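Local coordinates for protein TCR beta chain (Gallus gallus, PDB 6LIR) that pairs with the TCR alpha chain to form the chicken alpha-beta T-cell receptor, which probably recognises peptide-MHC complexes on other cells, at residues Ser91-Lys94 / Gly95-Leu99; Leu185-Ser188 / Ala189-Phe193; Leu8-Lys11 / Glu12-Ala16; Ser144-Pro148 / Asp149-Leu153; Glu52-Gly55 / Asp56-Gly60. One frame throughout, in Å; residues are numbered along the deposited sequence.

Interaction 1: residues Ser91-Lys94 / Gly95-Leu99; sequences SSYK and GNTPL
Thr97 lies across the neck of a short loop from Tyr93, the two side chains crossing at about a right angle. From CB outward, the threonine meets a new neighbour with each atom. CB rests against the carbonyl oxygen of Tyr93, with Thr97 CB and Tyr93 O 3.8 Å apart. The methyl, CG2, stands anti to the backbone N and reaches toward the CB of Ser92. OG1, beside the backbone N (chi1 -36°), approaches the tyrosine ring obliquely, Thr97 OG1 lying 3.2 Å from Tyr93 CE1. The same hydroxyl donates to its own side of the loop, Thr97 OG1 to Gly95 O at 2.6 Å, meeting that oxygen from above the carbonyl plane. A valine here would probably leave Gly95 O without this donor and the bend at Gly95 less firmly held. At the base, Ser91 OG donates to Tyr93 O over 3.1 Å, again from above the carbonyl, while Ser91 CB sits 3.4 Å from Pro98 O and the Leu99 CD2 methyl packs on the serine hydroxyl. At the Gly95 backbone angles a CB would run into Lys94 O. Outward from the loop, Lys94 NZ hydrogen-bonds to Tyr47 OH, and Asn96 OD1 to Ser46 of the TCR alpha chain. A loop joining strands 84-91 and 100-110 just after the disulfide cysteine Cys88 is the CDR3 of an immunoglobulin V domain, here set against the alpha chain.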
loop_
_atom_site.group_PDB
_atom_site.type_symbol
_atom_site.label_atom_id
_atom_site.label_comp_id
_atom_site.label_asym_id
_atom_site.label_seq_id
_atom_site.Cartn_x
_atom_site.Cartn_y
_atom_site.Cartn_z
ATOM N N SER B 91 -20.011 3.101 -11.110
ATOM C CA SER B 91 -21.210 3.116 -10.288
ATOM C C SER B 91 -22.418 2.856 -11.173
ATOM O O SER B 91 -22.354 2.982 -12.399
ATOM C CB SER B 91 -21.365 4.441 -9.535
ATOM O OG SER B 91 -21.364 5.531 -10.436
ATOM N N SER B 92 -23.525 2.481 -10.525
ATOM C CA SER B 92 -24.789 2.262 -11.226
ATOM C C SER B 92 -25.153 3.459 -12.100
ATOM O O SER B 92 -25.529 3.306 -13.269
ATOM C CB SER B 92 -25.895 1.962 -10.215
ATOM O OG SER B 92 -27.161 2.361 -10.698
ATOM N N TYR B 93 -25.045 4.660 -11.535
ATOM C CA TYR B 93 -25.237 5.917 -12.243
ATOM C C TYR B 93 -24.568 6.998 -11.405
ATOM O O TYR B 93 -24.194 6.766 -10.253
ATOM C CB TYR B 93 -26.727 6.219 -12.458
ATOM C CG TYR B 93 -27.588 5.980 -11.227
ATOM C CD1 TYR B 93 -27.494 6.810 -10.115
ATOM C CD2 TYR B 93 -28.493 4.927 -11.178
ATOM C CE1 TYR B 93 -28.269 6.595 -8.989
ATOM C CE2 TYR B 93 -29.273 4.702 -10.050
ATOM C CZ TYR B 93 -29.157 5.541 -8.961
ATOM O OH TYR B 93 -29.929 5.327 -7.839
ATOM N N LYS B 94 -24.418 8.184 -11.986
ATOM C CA LYS B 94 -23.847 9.276 -11.216
ATOM C C LYS B 94 -24.887 9.867 -10.267
ATOM O O LYS B 94 -26.091 9.857 -10.538
ATOM C CB LYS B 94 -23.256 10.370 -12.108
ATOM C CG LYS B 94 -22.598 11.473 -11.274
ATOM C CD LYS B 94 -21.542 12.248 -12.006
ATOM C CE LYS B 94 -22.127 13.510 -12.583
ATOM N NZ LYS B 94 -21.066 14.408 -13.090
ATOM N N GLY B 95 -24.394 10.403 -9.156
ATOM C CA GLY B 95 -25.187 11.066 -8.145
ATOM C C GLY B 95 -25.425 10.234 -6.906
ATOM O O GLY B 95 -26.280 9.342 -6.882
ATOM N N ASN B 96 -24.665 10.567 -5.865
ATOM C CA ASN B 96 -24.776 10.012 -4.517
ATOM C C ASN B 96 -25.028 8.505 -4.534
ATOM O O ASN B 96 -25.997 7.992 -3.971
ATOM C CB ASN B 96 -25.851 10.740 -3.716
ATOM C CG ASN B 96 -25.713 10.509 -2.229
ATOM O OD1 ASN B 96 -24.733 9.920 -1.772
ATOM N ND2 ASN B 96 -26.689 10.978 -1.463
ATOM N N THR B 97 -24.109 7.799 -5.189
ATOM C CA THR B 97 -24.139 6.356 -5.310
ATOM C C THR B 97 -22.678 5.947 -5.170
ATOM O O THR B 97 -21.805 6.565 -5.803
ATOM C CB THR B 97 -24.714 5.876 -6.646
ATOM O OG1 THR B 97 -25.768 6.758 -7.056
ATOM C CG2 THR B 97 -25.266 4.459 -6.531
ATOM N N PRO B 98 -22.372 4.946 -4.349
ATOM C CA PRO B 98 -20.967 4.605 -4.108
ATOM C C PRO B 98 -20.250 4.232 -5.399
ATOM O O PRO B 98 -20.815 3.589 -6.288
ATOM C CB PRO B 98 -21.055 3.418 -3.146
ATOM C CG PRO B 98 -22.405 2.826 -3.415
ATOM C CD PRO B 98 -23.291 3.991 -3.704
ATOM N N LEU B 99 -18.991 4.639 -5.487
ATOM C CA LEU B 99 -18.129 4.237 -6.584
ATOM C C LEU B 99 -17.397 2.962 -6.197
ATOM O O LEU B 99 -16.980 2.795 -5.046
ATOM C CB LEU B 99 -17.115 5.334 -6.915
ATOM C CG LEU B 99 -17.597 6.597 -7.631
ATOM C CD1 LEU B 99 -16.509 7.659 -7.607
ATOM C CD2 LEU B 99 -18.011 6.284 -9.060
#

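Interaction 2: residues Leu185-Ser188 / Ala189-Phe193; sequences LRIS and AQEWF
Ser188 and Glu191 form the capping pair where strand 178-188 passes directly into the one-turn helix 189-192, the serine at the N-cap position. Ala189 starts the turn, its carbonyl oxygen accepting from Phe193 N. Gln190 folds back over the cap: with CG swung in above its own main chain (chi1 37°) and the chain bent at CB-CG, Gln190 CG comes to 3.0 Å from Ser188 OG, and its amide end lies beside the serine CB. Glu191 is tied twice. Its N-H reaches Ser188 OG at 3.2 Å with an angle of 152°, the capping bond, and makes a weak second bond to Ser188 O. Its extended side chain, crossing Ile187 at about a right angle, places Glu191 OE1 3.7 Å from Ile187 CB, and a water bridges that oxygen to the backbone, accepting from Ser188 N at 2.8 Å and donating to OE1. The other carboxylate oxygen, OE2, forms a salt bridge with Arg162. Trp192 N donates to Ser188 O at 3.1 Å, and Trp192 CB meets the Ile187 CD1 methyl at 3.8 Å, near the edge of the indole, which itself packs on Ala137 and Leu139 of strand 136-146. Phe193 leaves the helix, one face of its ring covered by Trp192 CD1. Ser188 thus takes up the Glu191 and Trp192 N-H groups, the first mainly through its hydroxyl, the second through its carbonyl, and one residue both ends the strand and caps the helix.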
loop_
_atom_site.group_PDB
_atom_site.type_symbol
_atom_site.label_atom_id
_atom_site.label_comp_id
_atom_site.label_asym_id
_atom_site.label_seq_id
_atom_site.Cartn_x
_atom_site.Cartn_y
_atom_site.Cartn_z
ATOM N N LEU B 185 7.909 -11.883 6.391
ATOM C CA LEU B 185 6.859 -12.790 6.843
ATOM C C LEU B 185 7.321 -13.412 8.154
ATOM O O LEU B 185 8.290 -14.179 8.174
ATOM C CB LEU B 185 6.566 -13.863 5.794
ATOM C CG LEU B 185 5.767 -15.084 6.264
ATOM C CD1 LEU B 185 4.401 -14.677 6.813
ATOM C CD2 LEU B 185 5.616 -16.109 5.140
ATOM N N ARG B 186 6.637 -13.078 9.244
ATOM C CA ARG B 186 6.947 -13.631 10.557
ATOM C C ARG B 186 5.953 -14.736 10.887
ATOM O O ARG B 186 4.738 -14.521 10.828
ATOM C CB ARG B 186 6.925 -12.551 11.641
ATOM C CG ARG B 186 7.653 -12.978 12.921
ATOM C CD ARG B 186 7.867 -11.832 13.902
ATOM N NE ARG B 186 8.972 -12.124 14.822
ATOM C CZ ARG B 186 9.184 -11.490 15.972
ATOM N NH1 ARG B 186 8.366 -10.524 16.362
ATOM N NH2 ARG B 186 10.217 -11.826 16.737
ATOM N N ILE B 187 6.469 -15.925 11.206
ATOM C CA ILE B 187 5.633 -17.083 11.488
ATOM C C ILE B 187 6.053 -17.708 12.812
ATOM O O ILE B 187 7.160 -17.485 13.309
ATOM C CB ILE B 187 5.722 -18.130 10.361
ATOM C CG1 ILE B 187 7.170 -18.597 10.214
ATOM C CG2 ILE B 187 5.205 -17.551 9.048
ATOM C CD1 ILE B 187 7.388 -19.570 9.089
ATOM N N SER B 188 5.145 -18.501 13.382
ATOM C CA SER B 188 5.452 -19.264 14.584
ATOM C C SER B 188 6.556 -20.283 14.309
ATOM O O SER B 188 6.750 -20.731 13.177
ATOM C CB SER B 188 4.198 -19.970 15.097
ATOM O OG SER B 188 3.838 -21.030 14.230
ATOM N N ALA B 189 7.302 -20.631 15.364
ATOM C CA ALA B 189 8.333 -21.658 15.240
ATOM C C ALA B 189 7.758 -22.989 14.755
ATOM O O ALA B 189 8.378 -23.674 13.932
ATOM C CB ALA B 189 9.055 -21.834 16.576
ATOM N N GLN B 190 6.568 -23.364 15.242
ATOM C CA GLN B 190 5.918 -24.602 14.802
ATOM C C GLN B 190 5.704 -24.618 13.290
ATOM O O GLN B 190 5.899 -25.651 12.635
ATOM C CB GLN B 190 4.599 -24.832 15.547
ATOM C CG GLN B 190 3.760 -23.609 15.855
ATOM C CD GLN B 190 4.185 -22.942 17.152
ATOM O OE1 GLN B 190 5.145 -22.171 17.174
ATOM N NE2 GLN B 190 3.496 -23.261 18.245
ATOM N N GLU B 191 5.311 -23.478 12.712
ATOM C CA GLU B 191 5.077 -23.443 11.273
ATOM C C GLU B 191 6.394 -23.455 10.511
ATOM O O GLU B 191 6.462 -23.995 9.404
ATOM C CB GLU B 191 4.251 -22.209 10.894
ATOM C CG GLU B 191 3.891 -22.170 9.412
ATOM C CD GLU B 191 2.975 -21.014 9.009
ATOM O OE1 GLU B 191 2.686 -20.131 9.844
ATOM O OE2 GLU B 191 2.541 -20.991 7.833
ATOM N N TRP B 192 7.453 -22.890 11.096
ATOM C CA TRP B 192 8.748 -22.888 10.423
ATOM C C TRP B 192 9.378 -24.276 10.429
ATOM O O TRP B 192 10.038 -24.666 9.459
ATOM C CB TRP B 192 9.696 -21.880 11.071
ATOM C CG TRP B 192 11.117 -22.065 10.616
ATOM C CD1 TRP B 192 12.174 -22.491 11.371
ATOM C CD2 TRP B 192 11.628 -21.857 9.293
ATOM N NE1 TRP B 192 13.312 -22.548 10.601
ATOM C CE2 TRP B 192 13.004 -22.165 9.323
ATOM C CE3 TRP B 192 11.058 -21.431 8.089
ATOM C CZ2 TRP B 192 13.817 -22.064 8.194
ATOM C CZ3 TRP B 192 11.867 -21.334 6.967
ATOM C CH2 TRP B 192 13.232 -21.647 7.028
ATOM N N PHE B 193 9.201 -25.036 11.512
ATOM C CA PHE B 193 9.863 -26.335 11.652
ATOM C C PHE B 193 8.985 -27.425 11.034
ATOM O O PHE B 193 8.454 -28.314 11.699
ATOM C CB PHE B 193 10.172 -26.622 13.114
ATOM C CG PHE B 193 11.409 -25.938 13.611
ATOM C CD1 PHE B 193 12.622 -26.114 12.966
ATOM C CD2 PHE B 193 11.358 -25.112 14.720
ATOM C CE1 PHE B 193 13.763 -25.480 13.419
ATOM C CE2 PHE B 193 12.494 -24.475 15.176
ATOM C CZ PHE B 193 13.698 -24.658 14.525
HETATM O O HOH W 1 2.750 -18.899 11.978
#

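Interaction 3: residues Leu8-Lys11 / Glu12-Ala16; sequences LVLK and EDENA
Leu10 and Ala16 form the close-packed side of the turn between strands 7-11 and 16-21, and Lys11 with Glu14 the outer, polar side. Inside, both leucine methyls cover the alanine: Leu10 CD1 lies 3.6 Å from Ala16 CB, and CD2 is almost as near. Leu8 CD2 adds a looser touch to the same methyl at 4.3 Å. Leu10 CD2 also meets the outer group, standing 3.7 Å from Glu14 OE2, where the aliphatic core gives way to the carboxylate. Between the two sides the chain reverses through a type II beta turn from Lys11 to Glu14, closed by Glu14 N donating to Lys11 O at 3.2 Å. On the exposed side the extended glutamate side chain reaches back to Lys11. Its OE1 takes the Lys11 N-H over 2.9 Å in a nearly straight bond (165°), met from above the carboxylate plane. A bend in the lysine chain (chi3 -77°) crowds Lys11 CE against Glu14 OE1 at 2.9 Å, and the salt bridge from Lys11 NZ to that oxygen is the longer approach, 3.4 Å. Glu12 and Asp13 point away from the strand; Glu12 touches Lys79, Lys80 and Lys112, and Asp13 makes a long, weak ion pair with Lys79. One carboxylate oxygen therefore serves both the main chain and the charge of the same lysine, which probably favours the ionised form of Glu14.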
loop_
_atom_site.group_PDB
_atom_site.type_symbol
_atom_site.label_atom_id
_atom_site.label_comp_id
_atom_site.label_asym_id
_atom_site.label_seq_id
_atom_site.Cartn_x
_atom_site.Cartn_y
_atom_site.Cartn_z
ATOM N N LEU B 8 2.370 -0.742 -15.499
ATOM C CA LEU B 8 2.742 -0.390 -16.861
ATOM C C LEU B 8 3.914 0.579 -16.828
ATOM O O LEU B 8 3.931 1.518 -16.028
ATOM C CB LEU B 8 1.562 0.237 -17.611
ATOM C CG LEU B 8 1.726 0.446 -19.118
ATOM C CD1 LEU B 8 1.798 -0.886 -19.848
ATOM C CD2 LEU B 8 0.585 1.288 -19.654
ATOM N N VAL B 9 4.889 0.351 -17.705
ATOM C CA VAL B 9 6.045 1.228 -17.845
ATOM C C VAL B 9 6.144 1.660 -19.300
ATOM O O VAL B 9 6.163 0.815 -20.202
ATOM C CB VAL B 9 7.352 0.550 -17.399
ATOM C CG1 VAL B 9 8.505 1.534 -17.498
ATOM C CG2 VAL B 9 7.218 0.011 -15.983
ATOM N N LEU B 10 6.220 2.967 -19.528
ATOM C CA LEU B 10 6.261 3.516 -20.872
ATOM C C LEU B 10 7.537 4.319 -21.080
ATOM O O LEU B 10 8.174 4.781 -20.130
ATOM C CB LEU B 10 5.053 4.420 -21.145
ATOM C CG LEU B 10 3.665 3.801 -21.048
ATOM C CD1 LEU B 10 2.626 4.860 -21.344
ATOM C CD2 LEU B 10 3.542 2.625 -22.005
ATOM N N LYS B 11 7.890 4.486 -22.348
ATOM C CA LYS B 11 8.966 5.370 -22.765
ATOM C C LYS B 11 8.391 6.713 -23.198
ATOM O O LYS B 11 7.197 6.842 -23.479
ATOM C CB LYS B 11 9.784 4.755 -23.908
ATOM C CG LYS B 11 10.799 3.695 -23.480
ATOM C CD LYS B 11 10.562 2.383 -24.217
ATOM C CE LYS B 11 9.378 1.665 -23.621
ATOM N NZ LYS B 11 9.044 0.329 -24.218
ATOM N N GLU B 12 9.258 7.721 -23.229
ATOM C CA GLU B 12 8.842 9.056 -23.640
ATOM C C GLU B 12 8.279 9.030 -25.057
ATOM O O GLU B 12 8.765 8.295 -25.923
ATOM C CB GLU B 12 10.027 10.018 -23.565
ATOM C CG GLU B 12 9.662 11.442 -23.201
ATOM C CD GLU B 12 10.638 12.047 -22.215
ATOM O OE1 GLU B 12 10.214 12.400 -21.094
ATOM O OE2 GLU B 12 11.834 12.159 -22.558
ATOM N N ASP B 13 7.219 9.810 -25.273
ATOM C CA ASP B 13 6.530 10.005 -26.548
ATOM C C ASP B 13 5.676 8.804 -26.925
ATOM O O ASP B 13 4.988 8.846 -27.952
ATOM C CB ASP B 13 7.492 10.321 -27.704
ATOM C CG ASP B 13 8.246 11.620 -27.496
ATOM O OD1 ASP B 13 8.888 11.776 -26.435
ATOM O OD2 ASP B 13 8.198 12.487 -28.394
ATOM N N GLU B 14 5.694 7.738 -26.135
ATOM C CA GLU B 14 4.923 6.545 -26.444
ATOM C C GLU B 14 3.431 6.803 -26.301
ATOM O O GLU B 14 2.991 7.651 -25.521
ATOM C CB GLU B 14 5.326 5.400 -25.525
ATOM C CG GLU B 14 5.845 4.187 -26.242
ATOM C CD GLU B 14 5.906 2.998 -25.326
ATOM O OE1 GLU B 14 6.898 2.890 -24.587
ATOM O OE2 GLU B 14 4.969 2.177 -25.339
ATOM N N ASN B 15 2.649 6.061 -27.075
ATOM C CA ASN B 15 1.214 6.011 -26.866
ATOM C C ASN B 15 0.862 4.687 -26.204
ATOM O O ASN B 15 1.560 3.682 -26.369
ATOM C CB ASN B 15 0.455 6.151 -28.186
ATOM C CG ASN B 15 0.588 7.533 -28.794
ATOM O OD1 ASN B 15 0.756 8.525 -28.085
ATOM N ND2 ASN B 15 0.511 7.604 -30.119
ATOM N N ALA B 16 -0.233 4.696 -25.451
ATOM C CA ALA B 16 -0.635 3.515 -24.706
ATOM C C ALA B 16 -2.085 3.667 -24.293
ATOM O O ALA B 16 -2.583 4.782 -24.116
ATOM C CB ALA B 16 0.246 3.290 -23.473
#

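Interaction 4: residues Ser144-Pro148 / Asp149-Leu153; sequences SGFFP and DHLNL
Phe146 and Leu151 make the apolar part of this contact through a CH-pi interaction. The leucine methyl CD1 sits over one ring face, 3.8 Å from the centroid and 14° off the ring normal, and CB of the same leucine lies over the rim of that face, 3.9 Å from Phe146 CE1. The phenylalanine can meet it because its first torsion (chi1 59°) tucks CG over its own backbone, turning the ring back over the chain that follows. Pro119 touches both side chains. Two carbonyl oxygens, Pro148 O and Asp149 O, lie in the ring plane at its edge, with Asp149 O 3.6 Å from Phe146 CE1; the aspartate carbonyl also accepts from Ser172. An alanine in place of Phe146 would probably leave the Leu151 methyl without its aromatic platform and open a gap between the strand end and the loop. A water bridges two backbone carbonyls, donating to Pro148 O at 2.5 Å and to His150 O at 2.9 Å. The peptide bond before Pro148 is cis, and the proline CB packs over the Phe147 ring. Asp149 OD2 forms a salt bridge with Arg106 of the V domain. Gly145 and Phe146, both facing Tyr179, form a G1 beta bulge. A cis-proline loop following a bulged strand that carries the disulfide cysteine Cys141 is typical of the C1-set immunoglobulin domain.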
loop_
_atom_site.group_PDB
_atom_site.type_symbol
_atom_site.label_atom_id
_atom_site.label_comp_id
_atom_site.label_asym_id
_atom_site.label_seq_id
_atom_site.Cartn_x
_atom_site.Cartn_y
_atom_site.Cartn_z
ATOM N N SER B 144 16.128 -6.260 -4.862
ATOM C CA SER B 144 17.048 -5.151 -5.050
ATOM C C SER B 144 17.561 -5.156 -6.480
ATOM O O SER B 144 17.448 -6.151 -7.203
ATOM C CB SER B 144 18.225 -5.229 -4.070
ATOM O OG SER B 144 18.810 -6.521 -4.089
ATOM N N GLY B 145 18.148 -4.032 -6.877
ATOM C CA GLY B 145 18.750 -3.922 -8.185
ATOM C C GLY B 145 17.823 -3.464 -9.287
ATOM O O GLY B 145 18.254 -3.407 -10.446
ATOM N N PHE B 146 16.568 -3.140 -8.978
ATOM C CA PHE B 146 15.572 -2.927 -10.017
ATOM C C PHE B 146 15.333 -1.444 -10.281
ATOM O O PHE B 146 15.598 -0.578 -9.442
ATOM C CB PHE B 146 14.250 -3.617 -9.657
ATOM C CG PHE B 146 13.641 -3.152 -8.360
ATOM C CD1 PHE B 146 12.803 -2.049 -8.327
ATOM C CD2 PHE B 146 13.882 -3.837 -7.181
ATOM C CE1 PHE B 146 12.231 -1.630 -7.143
ATOM C CE2 PHE B 146 13.313 -3.423 -5.994
ATOM C CZ PHE B 146 12.487 -2.317 -5.974
ATOM N N PHE B 147 14.836 -1.165 -11.490
ATOM C CA PHE B 147 14.481 0.158 -11.981
ATOM C C PHE B 147 13.328 -0.016 -12.964
ATOM O O PHE B 147 13.419 -0.880 -13.853
ATOM C CB PHE B 147 15.651 0.869 -12.661
ATOM C CG PHE B 147 15.375 2.309 -12.976
ATOM C CD1 PHE B 147 15.541 3.286 -12.009
ATOM C CD2 PHE B 147 14.933 2.683 -14.232
ATOM C CE1 PHE B 147 15.279 4.610 -12.292
ATOM C CE2 PHE B 147 14.670 4.007 -14.522
ATOM C CZ PHE B 147 14.842 4.972 -13.552
ATOM N N PRO B 148 12.242 0.769 -12.847
ATOM C CA PRO B 148 12.067 1.907 -11.941
ATOM C C PRO B 148 11.591 1.533 -10.539
ATOM O O PRO B 148 11.579 0.357 -10.178
ATOM C CB PRO B 148 11.015 2.765 -12.653
ATOM C CG PRO B 148 10.346 1.861 -13.651
ATOM C CD PRO B 148 11.038 0.532 -13.661
ATOM N N ASP B 149 11.207 2.552 -9.763
ATOM C CA ASP B 149 10.973 2.378 -8.333
ATOM C C ASP B 149 9.799 1.466 -8.002
ATOM O O ASP B 149 9.736 0.960 -6.876
ATOM C CB ASP B 149 10.738 3.740 -7.682
ATOM C CG ASP B 149 9.459 4.396 -8.157
ATOM O OD1 ASP B 149 9.094 4.198 -9.334
ATOM O OD2 ASP B 149 8.818 5.108 -7.355
ATOM N N HIS B 150 8.875 1.237 -8.929
ATOM C CA HIS B 150 7.673 0.481 -8.600
ATOM C C HIS B 150 7.845 -1.006 -8.866
ATOM O O HIS B 150 8.280 -1.412 -9.948
ATOM C CB HIS B 150 6.440 0.984 -9.339
ATOM C CG HIS B 150 5.164 0.525 -8.705
ATOM N ND1 HIS B 150 4.458 -0.569 -9.157
ATOM C CD2 HIS B 150 4.486 0.992 -7.629
ATOM C CE1 HIS B 150 3.390 -0.746 -8.400
ATOM N NE2 HIS B 150 3.381 0.191 -7.468
ATOM N N LEU B 151 7.465 -1.808 -7.877
ATOM C CA LEU B 151 7.546 -3.256 -7.937
ATOM C C LEU B 151 6.644 -3.803 -6.843
ATOM O O LEU B 151 6.483 -3.179 -5.792
ATOM C CB LEU B 151 8.994 -3.722 -7.756
ATOM C CG LEU B 151 9.338 -5.202 -7.646
ATOM C CD1 LEU B 151 10.687 -5.415 -8.288
ATOM C CD2 LEU B 151 9.365 -5.652 -6.190
ATOM N N ASN B 152 6.040 -4.959 -7.099
ATOM C CA ASN B 152 5.166 -5.593 -6.125
ATOM C C ASN B 152 5.821 -6.859 -5.595
ATOM O O ASN B 152 6.372 -7.653 -6.363
ATOM C CB ASN B 152 3.809 -5.939 -6.743
ATOM C CG ASN B 152 2.866 -4.758 -6.769
ATOM O OD1 ASN B 152 2.332 -4.401 -7.821
ATOM N ND2 ASN B 152 2.652 -4.142 -5.611
ATOM N N LEU B 153 5.739 -7.045 -4.278
ATOM C CA LEU B 153 6.295 -8.210 -3.601
ATOM C C LEU B 153 5.187 -8.861 -2.786
ATOM O O LEU B 153 4.574 -8.203 -1.941
ATOM C CB LEU B 153 7.462 -7.790 -2.699
ATOM C CG LEU B 153 8.648 -8.721 -2.462
ATOM C CD1 LEU B 153 9.298 -9.133 -3.767
ATOM C CD2 LEU B 153 9.662 -8.033 -1.556
HETATM O O HOH W 2 10.791 -1.712 -11.314
#

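Interaction 5: residues Glu52-Gly55 / Asp56-Gly60; sequences ENKG and DIHTG
Lys54 lays its aliphatic chain over the imidazole of His58 where strand 51-54, an edge strand of the immunoglobulin V-domain sheet, runs out into the loop before strand 61-67. The lysine has CG anti to the carbonyl carbon (chi1 -58°), and the extended chain beyond it crosses the ring obliquely, with CB and CD over it. CD takes the central place, a CH-pi contact with Lys54 CD 3.4 Å from the His58 ring centroid and 13° off the ring normal. Nearer the backbone, Lys54 CB touches the ring at His58 CG, 3.5 Å away, while the amine continues beyond, Lys54 NZ lying 4.6 Å from His58 NE2, and does not meet the ring nitrogens. The histidine comes to it through a first torsion that puts CG between the backbone N and the carbonyl carbon (chi1 73°), turning the ring back toward the strand. Thr59 OG1 approaches the opposite face, 3.9 Å above the plane and offset toward the rim. Both Lys54 and His58 also touch Tyr44 of the neighbouring strand 40-46. Gly55 leads the chain out of the strand. Asp56 points away from the strand and forms a salt bridge with Lys96 of the TCR alpha chain, linking the loop to the partner subunit. At the imidazole edge, in its plane, Gly55 O lies 3.2 Å from His58 CD2.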
loop_
_atom_site.group_PDB
_atom_site.type_symbol
_atom_site.label_atom_id
_atom_site.label_comp_id
_atom_site.label_asym_id
_atom_site.label_seq_id
_atom_site.Cartn_x
_atom_site.Cartn_y
_atom_site.Cartn_z
ATOM N N GLU B 52 -18.291 10.139 -23.437
ATOM C CA GLU B 52 -17.131 10.494 -22.631
ATOM C C GLU B 52 -17.240 11.938 -22.164
ATOM O O GLU B 52 -17.846 12.781 -22.833
ATOM C CB GLU B 52 -15.824 10.289 -23.409
ATOM C CG GLU B 52 -15.578 8.846 -23.841
ATOM C CD GLU B 52 -16.165 8.532 -25.208
ATOM O OE1 GLU B 52 -16.267 9.459 -26.041
ATOM O OE2 GLU B 52 -16.523 7.358 -25.447
ATOM N N ASN B 53 -16.641 12.218 -21.006
ATOM C CA ASN B 53 -16.570 13.570 -20.467
ATOM C C ASN B 53 -15.150 13.854 -20.011
ATOM O O ASN B 53 -14.588 13.095 -19.214
ATOM C CB ASN B 53 -17.530 13.760 -19.286
ATOM C CG ASN B 53 -18.964 13.448 -19.640
ATOM O OD1 ASN B 53 -19.602 14.176 -20.398
ATOM N ND2 ASN B 53 -19.487 12.362 -19.082
ATOM N N LYS B 54 -14.580 14.953 -20.497
ATOM C CA LYS B 54 -13.264 15.369 -20.035
ATOM C C LYS B 54 -13.334 15.794 -18.575
ATOM O O LYS B 54 -14.332 16.365 -18.126
ATOM C CB LYS B 54 -12.733 16.523 -20.884
ATOM C CG LYS B 54 -12.612 16.231 -22.370
ATOM C CD LYS B 54 -12.191 17.488 -23.123
ATOM C CE LYS B 54 -12.233 17.289 -24.633
ATOM N NZ LYS B 54 -11.869 18.541 -25.360
ATOM N N GLY B 55 -12.267 15.513 -17.831
ATOM C CA GLY B 55 -12.111 16.014 -16.481
ATOM C C GLY B 55 -11.336 17.315 -16.465
ATOM O O GLY B 55 -11.160 17.976 -17.491
ATOM N N ASP B 56 -10.838 17.676 -15.280
ATOM C CA ASP B 56 -10.040 18.896 -15.161
ATOM C C ASP B 56 -8.640 18.719 -15.729
ATOM O O ASP B 56 -8.032 19.696 -16.180
ATOM C CB ASP B 56 -9.949 19.357 -13.708
ATOM C CG ASP B 56 -10.950 20.444 -13.384
ATOM O OD1 ASP B 56 -11.144 21.342 -14.231
ATOM O OD2 ASP B 56 -11.563 20.385 -12.296
ATOM N N ILE B 57 -8.114 17.497 -15.709
ATOM C CA ILE B 57 -6.710 17.243 -16.007
ATOM C C ILE B 57 -6.617 16.386 -17.260
ATOM O O ILE B 57 -5.670 15.609 -17.430
ATOM C CB ILE B 57 -5.998 16.568 -14.822
ATOM C CG1 ILE B 57 -6.718 15.279 -14.428
ATOM C CG2 ILE B 57 -5.921 17.515 -13.637
ATOM C CD1 ILE B 57 -5.916 14.402 -13.496
ATOM N N HIS B 58 -7.601 16.531 -18.152
ATOM C CA HIS B 58 -7.704 15.655 -19.311
ATOM C C HIS B 58 -6.640 15.933 -20.365
ATOM O O HIS B 58 -6.388 15.064 -21.207
ATOM C CB HIS B 58 -9.080 15.822 -19.954
ATOM C CG HIS B 58 -9.238 17.115 -20.694
ATOM N ND1 HIS B 58 -8.817 17.285 -21.997
ATOM C CD2 HIS B 58 -9.748 18.308 -20.307
ATOM C CE1 HIS B 58 -9.070 18.523 -22.382
ATOM N NE2 HIS B 58 -9.637 19.164 -21.376
ATOM N N THR B 59 -6.022 17.114 -20.347
ATOM C CA THR B 59 -4.982 17.435 -21.319
ATOM C C THR B 59 -3.855 16.416 -21.257
ATOM O O THR B 59 -3.178 16.282 -20.232
ATOM C CB THR B 59 -4.445 18.845 -21.089
ATOM O OG1 THR B 59 -5.480 19.795 -21.369
ATOM C CG2 THR B 59 -3.267 19.112 -22.013
ATOM N N GLY B 60 -3.657 15.696 -22.357
ATOM C CA GLY B 60 -2.733 14.584 -22.401
ATOM C C GLY B 60 -3.412 13.237 -22.447
ATOM O O GLY B 60 -2.717 12.213 -22.471
#

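How the interactions relate
Interactions 1, 3 and 5 belong to the V domain, interactions 2 and 4 to the C domain. Interaction 4 is the buried one, an aromatic-aliphatic contact; interactions 3 and 5 lie at the surface, one a turn with a salt bridge outside and leucine-alanine packing inside, the other a lysine chain over a ring. Interactions 1 and 2 are partly buried and rely on serine or threonine hydroxyls, at a loop and a helix start respectively. Interactions 2 and 4 both reach the sheet of strands 136-146 and 178-188. Interactions 3 and 4 meet across the domain boundary, with Val9 CG1 4.3 Å from Pro148 CG, whereas interactions 2 and 5 lie about 50 Å apart between centres.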